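Local coordinates for PTS-dependent dihydroxyacetone kinase operon regulatory protein (Escherichia coli, PDB 4LRZ) that activates transcription of the dhaKLM dihydroxyacetone kinase operon from a sigma-70 promoter and represses its own expression, this piece being probably its sensor region, at residues Q138-L150 against I161-L175. Residues are numbered along the deposited sequence; the frame is centred on the assembly and turned at random.
Sequences QVLWNWAFCATPL and IALACPVEQTTAADL
Two antiparallel strands of the GAF domain sheet, 143-150 and 161-166, form a beta hairpin, and Ala144 pairs with Cys165 near its open end. Ala144 N gives a nearly straight bond to Cys165 O (2.8 Å, 170°), and Cys165 N returns one to Ala144 O. Cys146 with Leu163 and Thr148 with Ile161 repeat this exchange. Beyond the strand pairs, Val167 N reaches Asn142 O at 2.7 Å, from above the carbonyl plane.

On one face of the sheet, Phe145 CE1 touches Ala164 CB at 3.4 Å, and the CB atoms of Ala147 and Ala162 meet. Helices 91-99 and 117-124 pack on this side. Trp143 has CG beside its backbone N (chi1 -62°), which turns the ring beside the second strand, with Trp143 CE3 3.5 Å from Cys165 C. Trp143 CZ3 lies 3.9 Å from Pro166 CD. The sheet has strand order 2-1-5-4-3, as in the GAF fold, and this hairpin supplies strands 143-151 and 157-166.

The other face receives the start of helix 174-211. Cys146 SG lies 3.6 Å from Asp174 CB, and Cys146 CB 3.9 Å from Leu175 CD1. Thr171 and Asp174 form a capping box. Thr171 N donates to Asp174 OD2, and Thr171 OG1 accepts a weak bond from Ala173 N. Thr171 OG1 donates to Asp174 OD1 (2.7 Å); both carboxylate bonds come from above its plane. Arg71 adds a salt bridge to OD2. An alanine at Asp174 would keep the CB contact but would probably leave Thr171 N without its acceptor and Arg71 without this charge partner. Thr171 OG1 also hydrogen-bonds Thr171 OG1 of the second subunit.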
# COMPACT_ATOMS: atom_id res chain seq x y z
N GLN F 138 -30.03 18.85 20.35
CA GLN F 138 -29.51 19.55 21.54
C GLN F 138 -28.66 18.68 22.45
O GLN F 138 -27.79 19.18 23.17
CB GLN F 138 -30.65 20.17 22.37
CG GLN F 138 -31.12 21.52 21.84
CD GLN F 138 -32.55 21.92 22.33
OE1 GLN F 138 -33.05 21.43 23.36
NE2 GLN F 138 -33.19 22.82 21.58
N VAL F 139 -28.93 17.37 22.45
CA VAL F 139 -28.20 16.45 23.31
C VAL F 139 -26.70 16.45 22.95
O VAL F 139 -25.85 16.24 23.83
CB VAL F 139 -28.86 15.03 23.30
CG1 VAL F 139 -27.87 13.96 23.70
CG2 VAL F 139 -30.05 15.04 24.24
N LEU F 140 -26.39 16.76 21.70
CA LEU F 140 -25.00 16.78 21.22
C LEU F 140 -24.27 18.11 21.36
O LEU F 140 -23.10 18.20 20.98
CB LEU F 140 -24.93 16.28 19.77
CG LEU F 140 -25.41 14.83 19.55
CD1 LEU F 140 -25.23 14.39 18.10
CD2 LEU F 140 -24.73 13.81 20.51
N TRP F 141 -24.92 19.13 21.93
CA TRP F 141 -24.30 20.46 22.03
C TRP F 141 -23.06 20.50 22.95
O TRP F 141 -22.27 21.42 22.87
CB TRP F 141 -25.32 21.52 22.45
CG TRP F 141 -26.36 21.87 21.35
CD1 TRP F 141 -26.58 21.20 20.17
CD2 TRP F 141 -27.31 22.95 21.37
NE1 TRP F 141 -27.59 21.80 19.46
CE2 TRP F 141 -28.06 22.87 20.17
CE3 TRP F 141 -27.61 23.98 22.29
CZ2 TRP F 141 -29.09 23.79 19.86
CZ3 TRP F 141 -28.64 24.89 21.98
CH2 TRP F 141 -29.36 24.79 20.78
N ASN F 142 -22.92 19.50 23.80
CA ASN F 142 -21.73 19.37 24.62
C ASN F 142 -20.56 18.67 23.96
O ASN F 142 -19.51 18.61 24.56
CB ASN F 142 -22.09 18.65 25.92
CG ASN F 142 -23.00 19.46 26.74
OD1 ASN F 142 -24.17 19.12 26.90
ND2 ASN F 142 -22.52 20.63 27.19
N TRP F 143 -20.77 18.16 22.75
CA TRP F 143 -19.81 17.34 22.03
C TRP F 143 -19.25 18.02 20.78
O TRP F 143 -19.90 18.89 20.17
CB TRP F 143 -20.44 15.98 21.68
CG TRP F 143 -20.77 15.29 22.90
CD1 TRP F 143 -21.90 15.43 23.64
CD2 TRP F 143 -19.90 14.43 23.64
NE1 TRP F 143 -21.82 14.68 24.79
CE2 TRP F 143 -20.60 14.05 24.81
CE3 TRP F 143 -18.62 13.94 23.43
CZ2 TRP F 143 -20.06 13.20 25.76
CZ3 TRP F 143 -18.09 13.08 24.35
CH2 TRP F 143 -18.80 12.72 25.51
N ALA F 144 -18.02 17.63 20.46
CA ALA F 144 -17.40 17.89 19.19
C ALA F 144 -17.21 16.52 18.50
O ALA F 144 -16.80 15.55 19.15
CB ALA F 144 -16.02 18.57 19.40
N PHE F 145 -17.49 16.43 17.20
CA PHE F 145 -17.18 15.22 16.42
C PHE F 145 -16.29 15.56 15.22
O PHE F 145 -16.49 16.60 14.59
CB PHE F 145 -18.46 14.50 15.96
CG PHE F 145 -19.21 13.84 17.09
CD1 PHE F 145 -18.93 12.53 17.47
CD2 PHE F 145 -20.19 14.51 17.77
CE1 PHE F 145 -19.63 11.92 18.52
CE2 PHE F 145 -20.88 13.91 18.82
CZ PHE F 145 -20.61 12.63 19.19
N CYS F 146 -15.28 14.75 14.95
CA CYS F 146 -14.54 14.83 13.70
C CYS F 146 -14.68 13.49 13.03
O CYS F 146 -14.66 12.44 13.69
CB CYS F 146 -13.04 15.04 13.95
SG CYS F 146 -12.62 16.58 14.79
N ALA F 147 -14.76 13.50 11.71
CA ALA F 147 -14.87 12.24 10.98
C ALA F 147 -14.34 12.37 9.57
O ALA F 147 -14.35 13.45 8.94
CB ALA F 147 -16.33 11.75 10.98
N THR F 148 -13.89 11.25 9.06
CA THR F 148 -13.44 11.23 7.70
C THR F 148 -13.92 9.91 7.14
O THR F 148 -13.82 8.90 7.80
CB THR F 148 -11.87 11.30 7.65
OG1 THR F 148 -11.44 12.53 8.27
CG2 THR F 148 -11.38 11.28 6.24
N PRO F 149 -14.39 9.92 5.89
CA PRO F 149 -14.77 8.67 5.29
C PRO F 149 -13.53 7.88 4.79
O PRO F 149 -12.51 8.49 4.45
CB PRO F 149 -15.63 9.11 4.10
CG PRO F 149 -15.11 10.43 3.71
CD PRO F 149 -14.70 11.07 5.00
N LEU F 150 -13.65 6.55 4.73
CA LEU F 150 -12.61 5.82 4.06
C LEU F 150 -13.08 4.90 2.96
O LEU F 150 -14.25 4.43 2.95
CB LEU F 150 -11.71 5.08 5.03
CG LEU F 150 -12.07 3.71 5.54
CD1 LEU F 150 -10.94 2.85 5.12
CD2 LEU F 150 -12.12 3.82 7.05
N ILE F 161 -13.93 7.10 10.07
CA ILE F 161 -13.13 7.15 11.30
C ILE F 161 -13.56 8.40 11.99
O ILE F 161 -13.55 9.48 11.40
CB ILE F 161 -11.58 7.25 11.04
CG1 ILE F 161 -11.08 6.05 10.22
CG2 ILE F 161 -10.76 7.33 12.37
CD1 ILE F 161 -11.15 4.68 10.94
N ALA F 162 -13.90 8.29 13.26
CA ALA F 162 -14.30 9.45 14.01
C ALA F 162 -13.65 9.52 15.40
O ALA F 162 -13.26 8.49 15.99
CB ALA F 162 -15.86 9.49 14.16
N LEU F 163 -13.60 10.75 15.89
CA LEU F 163 -13.10 11.12 17.18
C LEU F 163 -14.15 12.02 17.86
O LEU F 163 -14.54 13.05 17.31
CB LEU F 163 -11.80 11.90 16.99
CG LEU F 163 -11.03 12.46 18.20
CD1 LEU F 163 -9.53 12.47 17.88
CD2 LEU F 163 -11.52 13.83 18.63
N ALA F 164 -14.59 11.61 19.06
CA ALA F 164 -15.60 12.31 19.85
C ALA F 164 -14.95 12.85 21.11
O ALA F 164 -14.16 12.14 21.74
CB ALA F 164 -16.73 11.36 20.22
N CYS F 165 -15.28 14.09 21.48
CA CYS F 165 -14.78 14.70 22.71
C CYS F 165 -15.67 15.82 23.21
O CYS F 165 -16.33 16.47 22.41
CB CYS F 165 -13.34 15.22 22.55
SG CYS F 165 -13.08 16.71 21.56
N PRO F 166 -15.66 16.08 24.55
CA PRO F 166 -16.38 17.26 25.06
C PRO F 166 -15.97 18.49 24.27
O PRO F 166 -14.80 18.66 23.93
CB PRO F 166 -15.95 17.35 26.52
CG PRO F 166 -15.59 15.97 26.91
CD PRO F 166 -15.12 15.25 25.64
N VAL F 167 -16.95 19.31 23.92
CA VAL F 167 -16.73 20.43 23.02
C VAL F 167 -15.61 21.38 23.51
O VAL F 167 -14.80 21.84 22.70
CB VAL F 167 -18.08 21.18 22.71
CG1 VAL F 167 -18.49 22.08 23.83
CG2 VAL F 167 -17.98 21.95 21.42
N GLU F 168 -15.54 21.65 24.81
CA GLU F 168 -14.50 22.54 25.37
C GLU F 168 -13.06 22.02 25.21
O GLU F 168 -12.11 22.80 25.27
CB GLU F 168 -14.79 22.93 26.84
CG GLU F 168 -14.45 21.83 27.93
CD GLU F 168 -15.60 20.80 28.22
OE1 GLU F 168 -16.70 20.84 27.57
OE2 GLU F 168 -15.38 19.95 29.14
N GLN F 169 -12.89 20.72 24.98
CA GLN F 169 -11.55 20.14 24.86
C GLN F 169 -11.09 19.81 23.44
O GLN F 169 -10.08 19.14 23.25
CB GLN F 169 -11.46 18.88 25.68
CG GLN F 169 -11.65 19.10 27.15
CD GLN F 169 -11.72 17.79 27.86
OE1 GLN F 169 -10.84 16.92 27.70
NE2 GLN F 169 -12.77 17.60 28.64
N THR F 170 -11.82 20.28 22.44
CA THR F 170 -11.47 19.98 21.06
C THR F 170 -10.07 20.51 20.76
O THR F 170 -9.67 21.49 21.34
CB THR F 170 -12.53 20.54 20.07
OG1 THR F 170 -12.32 19.94 18.78
CG2 THR F 170 -12.45 22.07 19.97
N THR F 171 -9.29 19.84 19.92
CA THR F 171 -8.02 20.44 19.48
C THR F 171 -7.98 20.56 17.96
O THR F 171 -8.68 19.84 17.26
CB THR F 171 -6.72 19.70 19.98
OG1 THR F 171 -6.40 18.61 19.12
CG2 THR F 171 -6.87 19.17 21.39
N ALA F 172 -7.14 21.46 17.47
CA ALA F 172 -6.97 21.71 16.05
C ALA F 172 -6.38 20.51 15.26
O ALA F 172 -6.48 20.44 14.03
CB ALA F 172 -6.11 22.98 15.85
N ALA F 173 -5.77 19.57 15.96
CA ALA F 173 -5.19 18.39 15.34
C ALA F 173 -6.14 17.19 15.21
O ALA F 173 -5.78 16.18 14.61
CB ALA F 173 -3.89 17.98 16.08
N ASP F 174 -7.34 17.30 15.80
CA ASP F 174 -8.32 16.22 15.80
C ASP F 174 -8.79 15.81 14.40
O ASP F 174 -8.81 14.62 14.05
CB ASP F 174 -9.51 16.60 16.69
CG ASP F 174 -9.11 16.72 18.18
OD1 ASP F 174 -7.93 16.46 18.52
OD2 ASP F 174 -9.96 17.10 19.03
N LEU F 175 -9.13 16.79 13.59
CA LEU F 175 -9.63 16.51 12.25
C LEU F 175 -8.56 15.88 11.32
O LEU F 175 -8.75 14.77 10.78
CB LEU F 175 -10.24 17.79 11.67
CG LEU F 175 -11.03 17.66 10.37
CD1 LEU F 175 -12.15 16.61 10.48
CD2 LEU F 175 -11.64 19.03 10.00